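PDB 3D0K: putative poly(3-hydroxybutyrate) depolymerase LpqC from Bordetella parapertussis 12822, which is probably a serine hydrolase of the alpha/beta-hydrolase fold that may cleave ester bonds of poly(3-hydroxybutyrate). Local coordinates for residues L64-G67 with A68-R71; A106-A109 with A110-R114; R156-S160 with Q161-P165; H236-A239 with R240-Y244. One frame throughout, in Å; residues are numbered along the deposited sequence.

Contact 1 (L64-G67 with A68-R71); sequences LRNG and ADYR. With FMT (formic acid), chain K; SO4 (sulfate ion), chain G.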
loop_
_atom_site.group_PDB
_atom_site.type_symbol
_atom_site.label_atom_id
_atom_site.label_comp_id
_atom_site.label_asym_id
_atom_site.label_seq_id
_atom_site.Cartn_x
_atom_site.Cartn_y
_atom_site.Cartn_z
ATOM N N LEU A 64 4.166 12.512 -3.641
ATOM C CA LEU A 64 5.370 12.978 -4.361
ATOM C C LEU A 64 5.869 11.985 -5.418
ATOM O O LEU A 64 6.685 12.354 -6.264
ATOM C CB LEU A 64 6.493 13.281 -3.368
ATOM C CG LEU A 64 6.113 14.271 -2.248
ATOM C CD1 LEU A 64 7.279 14.386 -1.246
ATOM C CD2 LEU A 64 5.752 15.602 -2.828
ATOM N N ARG A 65 5.352 10.752 -5.385
ATOM C CA ARG A 65 5.752 9.692 -6.319
ATOM C C ARG A 65 7.254 9.368 -6.184
ATOM O O ARG A 65 7.909 8.977 -7.149
ATOM C CB ARG A 65 5.384 10.028 -7.797
ATOM C CG ARG A 65 3.934 10.526 -8.044
ATOM C CD ARG A 65 2.787 9.674 -7.442
ATOM N NE ARG A 65 1.463 10.200 -7.891
ATOM C CZ ARG A 65 0.945 10.032 -9.116
ATOM N NH1 ARG A 65 -0.263 10.534 -9.378
ATOM N NH2 ARG A 65 1.618 9.356 -10.070
ATOM N N ASN A 66 7.776 9.538 -4.975
ATOM C CA ASN A 66 9.203 9.354 -4.696
ATOM C C ASN A 66 9.497 7.915 -4.265
ATOM O O ASN A 66 9.917 7.650 -3.131
ATOM C CB ASN A 66 9.678 10.416 -3.671
ATOM C CG ASN A 66 8.862 10.407 -2.340
ATOM O OD1 ASN A 66 7.668 10.054 -2.290
ATOM N ND2 ASN A 66 9.539 10.767 -1.256
ATOM N N GLY A 67 9.257 6.959 -5.169
ATOM C CA GLY A 67 9.525 5.573 -4.842
ATOM C C GLY A 67 10.964 5.288 -4.436
ATOM O O GLY A 67 11.212 4.418 -3.601
ATOM N N ALA A 68 11.921 5.979 -5.063
ATOM C CA ALA A 68 13.344 5.748 -4.739
ATOM C C ALA A 68 13.616 6.129 -3.294
ATOM O O ALA A 68 14.313 5.418 -2.556
ATOM C CB ALA A 68 14.276 6.504 -5.730
ATOM N N ASP A 69 13.023 7.251 -2.872
ATOM C CA ASP A 69 13.094 7.664 -1.481
ATOM C C ASP A 69 12.488 6.634 -0.542
ATOM O O ASP A 69 13.107 6.263 0.458
ATOM C CB ASP A 69 12.323 8.966 -1.280
ATOM C CG ASP A 69 13.094 10.206 -1.731
ATOM O OD1 ASP A 69 14.312 10.120 -2.061
ATOM O OD2 ASP A 69 12.443 11.283 -1.745
ATOM N N TYR A 70 11.268 6.175 -0.854
ATOM C CA TYR A 70 10.626 5.153 -0.001
ATOM C C TYR A 70 11.430 3.850 0.102
ATOM O O TYR A 70 11.550 3.235 1.170
ATOM C CB TYR A 70 9.217 4.894 -0.482
ATOM C CG TYR A 70 8.282 5.846 0.173
ATOM C CD1 TYR A 70 7.717 5.533 1.393
ATOM C CD2 TYR A 70 8.042 7.116 -0.364
ATOM C CE1 TYR A 70 6.836 6.423 2.044
ATOM C CE2 TYR A 70 7.198 8.044 0.285
ATOM C CZ TYR A 70 6.590 7.670 1.498
ATOM O OH TYR A 70 5.720 8.518 2.167
ATOM N N ARG A 71 12.014 3.454 -1.022
ATOM C CA ARG A 71 12.877 2.270 -1.043
ATOM C C ARG A 71 14.068 2.505 -0.075
ATOM O O ARG A 71 14.437 1.630 0.699
ATOM C CB ARG A 71 13.334 2.013 -2.486
ATOM C CG ARG A 71 14.412 0.896 -2.662
ATOM C CD ARG A 71 15.893 1.355 -2.442
ATOM N NE ARG A 71 16.233 2.610 -3.123
ATOM C CZ ARG A 71 16.345 2.765 -4.440
ATOM N NH1 ARG A 71 16.649 3.958 -4.906
ATOM N NH2 ARG A 71 16.193 1.736 -5.294
HETATM C C FMT K . 12.443 9.358 -6.571
HETATM O O1 FMT K . 12.516 9.585 -5.311
HETATM O O2 FMT K . 11.812 8.397 -7.185
HETATM S S SO4 G . 4.237 11.726 1.739
HETATM O O1 SO4 G . 4.215 11.451 3.162
HETATM O O2 SO4 G . 2.968 12.308 1.343
HETATM O O3 SO4 G . 5.323 12.640 1.423
HETATM O O4 SO4 G . 4.481 10.463 1.034
#
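Asn66 and Asp69 meet by their polar ends at the start of a helix: the amide ND2 of Asn66 donates to OD2 of Asp69 over 3.0 Å, nearly straight at 168°. The oxygen lies in the amide plane and accepts on its anti lone pair, while the carboxylate plane stands 87° from the amide. The other amide atom, Asn66 OD1, sits at the edge of the Tyr70 ring, 3.3 Å from CE2. With chi1 of 56°, CG of Asn66 lies between its backbone N and carbonyl carbon, which points the amide at Asp69 and the ring edge. The backbone closes the first turn: Tyr70 N donates to Asn66 O at 3.0 Å and Arg71 N to Gly67 O at 2.9 Å. A formic acid molecule takes the N-H of Ala68 on its O2 (3.2 Å), and more weakly that of Asp69 on O1. Tyr70 OH donates to a sulfate oxygen, O4, at 2.6 Å; both small molecules probably come from the crystallisation liquor. Asn66 is at the N-cap position of helix 67-73, which follows strand 56-60 in the chain, but its side chain makes no capping bond. His61 touches Asn66 and Tyr70, and Arg71 reaches strand 40-46, where its NH2 bonds to the carbonyl of Thr44.

Contact 2 (A106-A109 with A110-R114); sequences AFTA and AGNPR. With SO4 (sulfate ion), chain F.
Thr108 and Asn112 hold a tight reversal of the chain together, and the Thr108 side chain can be followed through it. Its CB lies 3.7 Å from Asn112 O, the carbonyl that also receives Thr108 N at 2.8 Å. From CB the two branches part. OG1, placed between the backbone N and the carbonyl carbon by a chi1 of 64°, accepts the N-H of Asn112 at 3.2 Å and donates to O1 of a sulfate ion at 2.8 Å, so one hydroxyl serves both backbone and anion. The methyl CG2 packs against CG of Arg114, 3.5 Å away, and also borders the sulfate O1. Around this side chain, Thr108 to Gly111 form a type I beta turn in which Gly111 N bonds to Thr108 O, the donor standing well above the carbonyl plane. Gly111 ends the turn with a positive phi of 84°, which favours glycine. Further along, Arg114 N closes on Ala106 O at 2.9 Å, and Phe107 is bridged to Pro113 in a single beta bridge. The hairpin-like segment lies on the surface, in the loop that follows helix 97-100 and precedes helix 122-133 in the chain; the Arg114 guanidinium bonds to the carbonyls of Arg105 and Gly118, and Phe107 touches the loop residues Phe186 and Val193.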
loop_
_atom_site.group_PDB
_atom_site.type_symbol
_atom_site.label_atom_id
_atom_site.label_comp_id
_atom_site.label_asym_id
_atom_site.label_seq_id
_atom_site.Cartn_x
_atom_site.Cartn_y
_atom_site.Cartn_z
ATOM N N ALA A 106 -9.663 3.376 -11.945
ATOM C CA ALA A 106 -10.842 2.513 -11.849
ATOM C C ALA A 106 -11.850 2.797 -12.982
ATOM O O ALA A 106 -12.701 1.954 -13.298
ATOM C CB ALA A 106 -11.513 2.679 -10.536
ATOM N N PHE A 107 -11.779 3.991 -13.554
ATOM C CA PHE A 107 -12.761 4.409 -14.557
ATOM C C PHE A 107 -12.121 4.621 -15.878
ATOM O O PHE A 107 -10.989 5.046 -15.930
ATOM C CB PHE A 107 -13.465 5.694 -14.131
ATOM C CG PHE A 107 -14.261 5.533 -12.896
ATOM C CD1 PHE A 107 -13.750 5.958 -11.673
ATOM C CD2 PHE A 107 -15.517 4.918 -12.942
ATOM C CE1 PHE A 107 -14.480 5.770 -10.498
ATOM C CE2 PHE A 107 -16.263 4.738 -11.787
ATOM C CZ PHE A 107 -15.742 5.180 -10.546
ATOM N N THR A 108 -12.866 4.341 -16.948
ATOM C CA THR A 108 -12.471 4.756 -18.270
ATOM C C THR A 108 -12.694 6.262 -18.330
ATOM O O THR A 108 -13.283 6.865 -17.409
ATOM C CB THR A 108 -13.336 4.084 -19.393
ATOM O OG1 THR A 108 -14.699 4.512 -19.273
ATOM C CG2 THR A 108 -13.247 2.553 -19.319
ATOM N N ALA A 109 -12.260 6.876 -19.429
ATOM C CA ALA A 109 -12.451 8.300 -19.614
ATOM C C ALA A 109 -13.928 8.712 -19.653
ATOM O O ALA A 109 -14.269 9.821 -19.249
ATOM C CB ALA A 109 -11.745 8.752 -20.888
ATOM N N ALA A 110 -14.788 7.832 -20.170
ATOM C CA ALA A 110 -16.219 8.053 -20.210
ATOM C C ALA A 110 -16.931 7.859 -18.854
ATOM O O ALA A 110 -18.145 8.071 -18.763
ATOM C CB ALA A 110 -16.836 7.161 -21.260
ATOM N N GLY A 111 -16.178 7.462 -17.821
ATOM C CA GLY A 111 -16.727 7.224 -16.491
ATOM C C GLY A 111 -17.331 5.849 -16.272
ATOM O O GLY A 111 -18.093 5.652 -15.341
ATOM N N ASN A 112 -17.019 4.892 -17.143
ATOM C CA ASN A 112 -17.513 3.530 -16.936
ATOM C C ASN A 112 -16.460 2.695 -16.225
ATOM O O ASN A 112 -15.251 2.939 -16.399
ATOM C CB ASN A 112 -17.903 2.908 -18.253
ATOM C CG ASN A 112 -18.904 3.757 -18.973
ATOM O OD1 ASN A 112 -18.678 4.165 -20.105
ATOM N ND2 ASN A 112 -20.000 4.087 -18.286
ATOM N N PRO A 113 -16.913 1.702 -15.451
ATOM C CA PRO A 113 -15.884 0.942 -14.731
ATOM C C PRO A 113 -14.983 0.108 -15.639
ATOM O O PRO A 113 -15.470 -0.498 -16.601
ATOM C CB PRO A 113 -16.687 0.040 -13.784
ATOM C CG PRO A 113 -18.078 0.004 -14.305
ATOM C CD PRO A 113 -18.286 1.191 -15.233
ATOM N N ARG A 114 -13.680 0.144 -15.384
ATOM C CA ARG A 114 -12.727 -0.799 -15.989
ATOM C C ARG A 114 -12.760 -2.103 -15.158
ATOM O O ARG A 114 -13.090 -2.081 -13.962
ATOM C CB ARG A 114 -11.307 -0.197 -15.967
ATOM C CG ARG A 114 -11.135 0.955 -16.962
ATOM C CD ARG A 114 -9.723 1.598 -16.886
ATOM N NE ARG A 114 -8.718 0.688 -17.387
ATOM C CZ ARG A 114 -7.763 0.153 -16.633
ATOM N NH1 ARG A 114 -7.698 0.470 -15.347
ATOM N NH2 ARG A 114 -6.851 -0.687 -17.162
HETATM S S SO4 F . -15.847 3.231 -22.604
HETATM O O1 SO4 F . -16.192 3.157 -21.186
HETATM O O2 SO4 F . -17.030 2.825 -23.362
HETATM O O3 SO4 F . -15.507 4.612 -22.923
HETATM O O4 SO4 F . -14.731 2.363 -22.987
#

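Contact 3 (R156-S160 with Q161-P165); sequences RLMSS and QPHAP
Leu157 and Gln161 begin the contact, four residues apart at the last turn of a helix: CG of the leucine lies 4.0 Å from CG of the glutamine, the two side chains crossing at about a right angle. The backbone bond between the same residues, Gln161 N to Leu157 O, is weak and bent to 130°. Met158, a selenomethionine, does more. Its carbonyl O receives NE2 of His163 at 2.7 Å, in the carbonyl plane and on a lone pair, and the oxygen lies in the imidazole plane. Bends at chi2 and chi3 (-54° and -78°) fold its chain back, laying the methyl CE over one face of the same ring, 3.5 Å from the centroid, as a CH-pi contact. The imidazole is thus held at its edge and over one face by one residue. At Ser160 the hydroxyl OG donates to Arg156 O at 3.0 Å and accepts NE2 of Gln161 at 3.0 Å, linking helix backbone to the outgoing chain. Gln161 NE2 has a second acceptor in Val116 O, and His163 meets Tyr206 edge-to-face. This buried helix exit, leading from helix 149-160 to strand 168-172, belongs to a beta-alpha-beta crossover of the alpha-beta-alpha sandwich.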
loop_
_atom_site.group_PDB
_atom_site.type_symbol
_atom_site.label_atom_id
_atom_site.label_comp_id
_atom_site.label_asym_id
_atom_site.label_seq_id
_atom_site.Cartn_x
_atom_site.Cartn_y
_atom_site.Cartn_z
ATOM N N ARG A 156 -7.359 0.449 -0.953
ATOM C CA ARG A 156 -8.248 0.330 -2.127
ATOM C C ARG A 156 -7.843 -0.924 -2.918
ATOM O O ARG A 156 -8.687 -1.545 -3.525
ATOM C CB ARG A 156 -8.163 1.557 -3.008
ATOM C CG ARG A 156 -8.800 2.765 -2.287
ATOM C CD ARG A 156 -8.843 4.020 -3.124
ATOM N NE ARG A 156 -9.422 5.054 -2.234
ATOM C CZ ARG A 156 -9.028 6.319 -2.132
ATOM N NH1 ARG A 156 -8.069 6.808 -2.911
ATOM N NH2 ARG A 156 -9.626 7.130 -1.250
ATOM N N LEU A 157 -6.559 -1.268 -2.884
ATOM C CA LEU A 157 -6.082 -2.525 -3.442
ATOM C C LEU A 157 -6.779 -3.687 -2.697
ATOM O O LEU A 157 -7.335 -4.627 -3.311
ATOM C CB LEU A 157 -4.551 -2.586 -3.312
ATOM C CG LEU A 157 -3.838 -3.851 -3.830
ATOM C CD1 LEU A 157 -2.386 -3.560 -4.154
ATOM C CD2 LEU A 157 -3.933 -5.112 -2.900
HETATM N N MSE A 158 -6.771 -3.600 -1.378
HETATM C CA MSE A 158 -7.438 -4.608 -0.534
HETATM C C MSE A 158 -8.940 -4.685 -0.757
HETATM O O MSE A 158 -9.515 -5.766 -0.592
HETATM C CB MSE A 158 -7.077 -4.441 0.952
HETATM C CG MSE A 158 -5.530 -4.683 1.193
HETATM SE SE MSE A 158 -4.863 -6.393 0.529
HETATM C CE MSE A 158 -5.594 -7.375 2.070
ATOM N N SER A 159 -9.575 -3.566 -1.127
ATOM C CA SER A 159 -10.999 -3.546 -1.413
ATOM C C SER A 159 -11.388 -4.178 -2.746
ATOM O O SER A 159 -12.561 -4.437 -2.990
ATOM C CB SER A 159 -11.483 -2.093 -1.465
ATOM O OG SER A 159 -11.144 -1.426 -0.268
ATOM N N SER A 160 -10.425 -4.325 -3.639
ATOM C CA SER A 160 -10.726 -4.646 -5.046
ATOM C C SER A 160 -9.988 -5.851 -5.604
ATOM O O SER A 160 -10.397 -6.370 -6.639
ATOM C CB SER A 160 -10.478 -3.438 -5.952
ATOM O OG SER A 160 -9.080 -3.152 -5.988
ATOM N N GLN A 161 -8.950 -6.336 -4.908
ATOM C CA GLN A 161 -8.044 -7.383 -5.460
ATOM C C GLN A 161 -8.013 -8.659 -4.615
ATOM O O GLN A 161 -8.276 -8.600 -3.406
ATOM C CB GLN A 161 -6.594 -6.840 -5.602
ATOM C CG GLN A 161 -6.496 -5.478 -6.361
ATOM C CD GLN A 161 -6.957 -5.621 -7.815
ATOM O OE1 GLN A 161 -6.597 -6.614 -8.487
ATOM N NE2 GLN A 161 -7.795 -4.676 -8.291
ATOM N N PRO A 162 -7.722 -9.822 -5.239
ATOM C CA PRO A 162 -7.527 -11.030 -4.415
ATOM C C PRO A 162 -6.447 -10.847 -3.311
ATOM O O PRO A 162 -5.413 -10.181 -3.535
ATOM C CB PRO A 162 -7.105 -12.106 -5.437
ATOM C CG PRO A 162 -7.699 -11.632 -6.775
ATOM C CD PRO A 162 -7.590 -10.093 -6.695
ATOM N N HIS A 163 -6.668 -11.457 -2.148
ATOM C CA HIS A 163 -5.739 -11.287 -1.024
ATOM C C HIS A 163 -4.653 -12.344 -0.928
ATOM O O HIS A 163 -3.701 -12.178 -0.146
ATOM C CB HIS A 163 -6.480 -11.215 0.298
ATOM C CG HIS A 163 -7.386 -10.035 0.403
ATOM N ND1 HIS A 163 -8.454 -10.013 1.268
ATOM C CD2 HIS A 163 -7.460 -8.884 -0.329
ATOM C CE1 HIS A 163 -9.110 -8.870 1.125
ATOM N NE2 HIS A 163 -8.530 -8.161 0.168
ATOM N N ALA A 164 -4.789 -13.403 -1.724
ATOM C CA ALA A 164 -3.848 -14.542 -1.671
ATOM C C ALA A 164 -2.338 -14.201 -1.681
ATOM O O ALA A 164 -1.580 -14.822 -0.917
ATOM C CB ALA A 164 -4.218 -15.691 -2.745
ATOM N N PRO A 165 -1.892 -13.218 -2.503
ATOM C CA PRO A 165 -0.463 -12.922 -2.513
ATOM C C PRO A 165 0.091 -12.309 -1.198
ATOM O O PRO A 165 1.302 -12.308 -1.019
ATOM C CB PRO A 165 -0.336 -11.905 -3.655
ATOM C CG PRO A 165 -1.565 -12.126 -4.513
ATOM C CD PRO A 165 -2.610 -12.401 -3.504
#

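Contact 4 (H236-A239 with R240-Y244); sequences HRYA and RARHY. With SO4 (sulfate ion), chain E.
The Tyr238 ring and the Arg242 guanidinium lie side by side and point the same way, one helical turn apart, with their planes 78° from one another. Tyr238 OH sits at the edge of the guanidinium, in its plane, 2.9 Å from NH2, while that nitrogen approaches the phenol ring obliquely. The Arg237 guanidinium carries at its edge a sulfate, probably from the crystallisation liquor, which Gln152 NE2 also holds: O3 takes both NE and NH1, each at 2.7 Å, in a forked grip. The Arg237 chain is extended from CG to NE, with chi2 and chi3 at -173° and 178°, which carries the charge well out from the helix. NH2 of Arg237 makes a salt bridge with Asp216. Arg240 lays its methylene CG 3.2 Å from His236 O, which also accepts Arg240 N at 3.1 Å. Ala241 N to Arg237 O (2.9 Å) and His243 N to Ala239 O (3.0 Å) continue the helical bonding, with Arg242 N to Tyr238 O weak. Arg240 NH1 bonds to the carbonyls of Gly175 and Pro225. His236 is the N-cap residue of helix 237-255. Asp216, together with Ser148 and His271, fits the catalytic triad of an alpha/beta hydrolase, and Arg237 touches His271, consistent with a second-shell place in the active site.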
loop_
_atom_site.group_PDB
_atom_site.type_symbol
_atom_site.label_atom_id
_atom_site.label_comp_id
_atom_site.label_asym_id
_atom_site.label_seq_id
_atom_site.Cartn_x
_atom_site.Cartn_y
_atom_site.Cartn_z
ATOM N N HIS A 236 -8.489 15.943 9.788
ATOM C CA HIS A 236 -7.086 15.608 9.597
ATOM C C HIS A 236 -6.963 14.098 9.448
ATOM O O HIS A 236 -7.934 13.373 9.679
ATOM C CB HIS A 236 -6.168 16.164 10.724
ATOM C CG HIS A 236 -6.663 15.891 12.121
ATOM N ND1 HIS A 236 -6.881 14.615 12.597
ATOM C CD2 HIS A 236 -7.008 16.733 13.131
ATOM C CE1 HIS A 236 -7.346 14.681 13.835
ATOM N NE2 HIS A 236 -7.444 15.954 14.179
ATOM N N ARG A 237 -5.768 13.607 9.090
ATOM C CA ARG A 237 -5.662 12.214 8.697
ATOM C C ARG A 237 -5.889 11.322 9.904
ATOM O O ARG A 237 -6.411 10.227 9.765
ATOM C CB ARG A 237 -4.290 11.916 8.081
ATOM C CG ARG A 237 -3.994 12.775 6.810
ATOM C CD ARG A 237 -2.725 12.319 6.143
ATOM N NE ARG A 237 -2.441 13.085 4.921
ATOM C CZ ARG A 237 -1.912 14.313 4.891
ATOM N NH1 ARG A 237 -1.677 14.884 3.708
ATOM N NH2 ARG A 237 -1.583 14.943 6.022
ATOM N N TYR A 238 -5.453 11.768 11.077
ATOM C CA TYR A 238 -5.562 10.927 12.269
ATOM C C TYR A 238 -7.069 10.688 12.573
ATOM O O TYR A 238 -7.492 9.531 12.807
ATOM C CB TYR A 238 -4.830 11.605 13.437
ATOM C CG TYR A 238 -4.928 10.874 14.774
ATOM C CD1 TYR A 238 -4.620 9.505 14.877
ATOM C CD2 TYR A 238 -5.253 11.580 15.943
ATOM C CE1 TYR A 238 -4.690 8.846 16.088
ATOM C CE2 TYR A 238 -5.331 10.926 17.185
ATOM C CZ TYR A 238 -5.041 9.562 17.245
ATOM O OH TYR A 238 -5.124 8.918 18.477
ATOM N N ALA A 239 -7.890 11.756 12.549
ATOM C CA ALA A 239 -9.359 11.572 12.695
ATOM C C ALA A 239 -9.926 10.632 11.631
ATOM O O ALA A 239 -10.796 9.815 11.932
ATOM C CB ALA A 239 -10.106 12.890 12.640
ATOM N N ARG A 240 -9.464 10.779 10.386
ATOM C CA ARG A 240 -10.011 9.972 9.315
ATOM C C ARG A 240 -9.707 8.501 9.499
ATOM O O ARG A 240 -10.537 7.634 9.124
ATOM C CB ARG A 240 -9.511 10.450 7.952
ATOM C CG ARG A 240 -9.945 11.848 7.702
ATOM C CD ARG A 240 -9.531 12.407 6.330
ATOM N NE ARG A 240 -9.942 13.812 6.277
ATOM C CZ ARG A 240 -9.547 14.693 5.357
ATOM N NH1 ARG A 240 -8.715 14.331 4.396
ATOM N NH2 ARG A 240 -9.955 15.954 5.412
ATOM N N ALA A 241 -8.517 8.208 10.025
ATOM C CA ALA A 241 -8.110 6.823 10.322
ATOM C C ALA A 241 -9.094 6.173 11.316
ATOM O O ALA A 241 -9.593 5.068 11.105
ATOM C CB ALA A 241 -6.657 6.797 10.892
ATOM N N ARG A 242 -9.472 6.908 12.357
ATOM C CA ARG A 242 -10.422 6.399 13.358
ATOM C C ARG A 242 -11.817 6.220 12.756
ATOM O O ARG A 242 -12.532 5.270 13.075
ATOM C CB ARG A 242 -10.548 7.372 14.548
ATOM C CG ARG A 242 -9.235 7.726 15.246
ATOM C CD ARG A 242 -9.524 8.048 16.772
ATOM N NE ARG A 242 -9.464 6.757 17.469
ATOM C CZ ARG A 242 -8.444 6.317 18.212
ATOM N NH1 ARG A 242 -8.508 5.100 18.751
ATOM N NH2 ARG A 242 -7.375 7.081 18.447
ATOM N N HIS A 243 -12.184 7.138 11.881
ATOM C CA HIS A 243 -13.473 7.116 11.193
ATOM C C HIS A 243 -13.534 5.838 10.335
ATOM O O HIS A 243 -14.550 5.142 10.368
ATOM C CB HIS A 243 -13.608 8.377 10.350
ATOM C CG HIS A 243 -14.936 8.543 9.671
ATOM N ND1 HIS A 243 -15.216 7.978 8.444
ATOM C CD2 HIS A 243 -16.042 9.236 10.024
ATOM C CE1 HIS A 243 -16.449 8.306 8.074
ATOM N NE2 HIS A 243 -16.975 9.067 9.016
ATOM N N TYR A 244 -12.474 5.551 9.574
ATOM C CA TYR A 244 -12.440 4.360 8.704
ATOM C C TYR A 244 -12.577 3.062 9.496
ATOM O O TYR A 244 -13.388 2.172 9.157
ATOM C CB TYR A 244 -11.132 4.348 7.886
ATOM C CG TYR A 244 -10.984 3.209 6.917
ATOM C CD1 TYR A 244 -11.884 3.020 5.833
ATOM C CD2 TYR A 244 -9.865 2.352 7.022
ATOM C CE1 TYR A 244 -11.678 1.944 4.910
ATOM C CE2 TYR A 244 -9.657 1.350 6.099
ATOM C CZ TYR A 244 -10.572 1.160 5.059
ATOM O OH TYR A 244 -10.316 0.145 4.147
HETATM S S SO4 E . -2.536 12.060 1.021
HETATM O O1 SO4 E . -2.860 10.645 1.206
HETATM O O2 SO4 E . -3.535 12.596 0.083
HETATM O O3 SO4 E . -2.587 12.865 2.208
HETATM O O4 SO4 E . -1.299 12.267 0.297
#

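Overall arrangement
All four are local contacts, and their chemistry follows their place in the fold. Contact 3 is buried at the end of helix 149-160, with carbon and selenium packing on an imidazole beside internal hydrogen bonds. Contact 2 is a surface turn on no regular element, held largely by backbone bonds. Contacts 1 and 4, both partly buried, sit at the starts of helices 67-73 and 237-255; an amide-carboxylate pair marks the former and arginines the latter. No two share an element, though contacts 1, 2 and 4 each bind a sulfate. Contacts 1 and 3 lie on opposite sides of the chain's centre, about 22 Å apart between centres, whereas contacts 3 and 4 approach to about 5 Å between nearest atoms without touching.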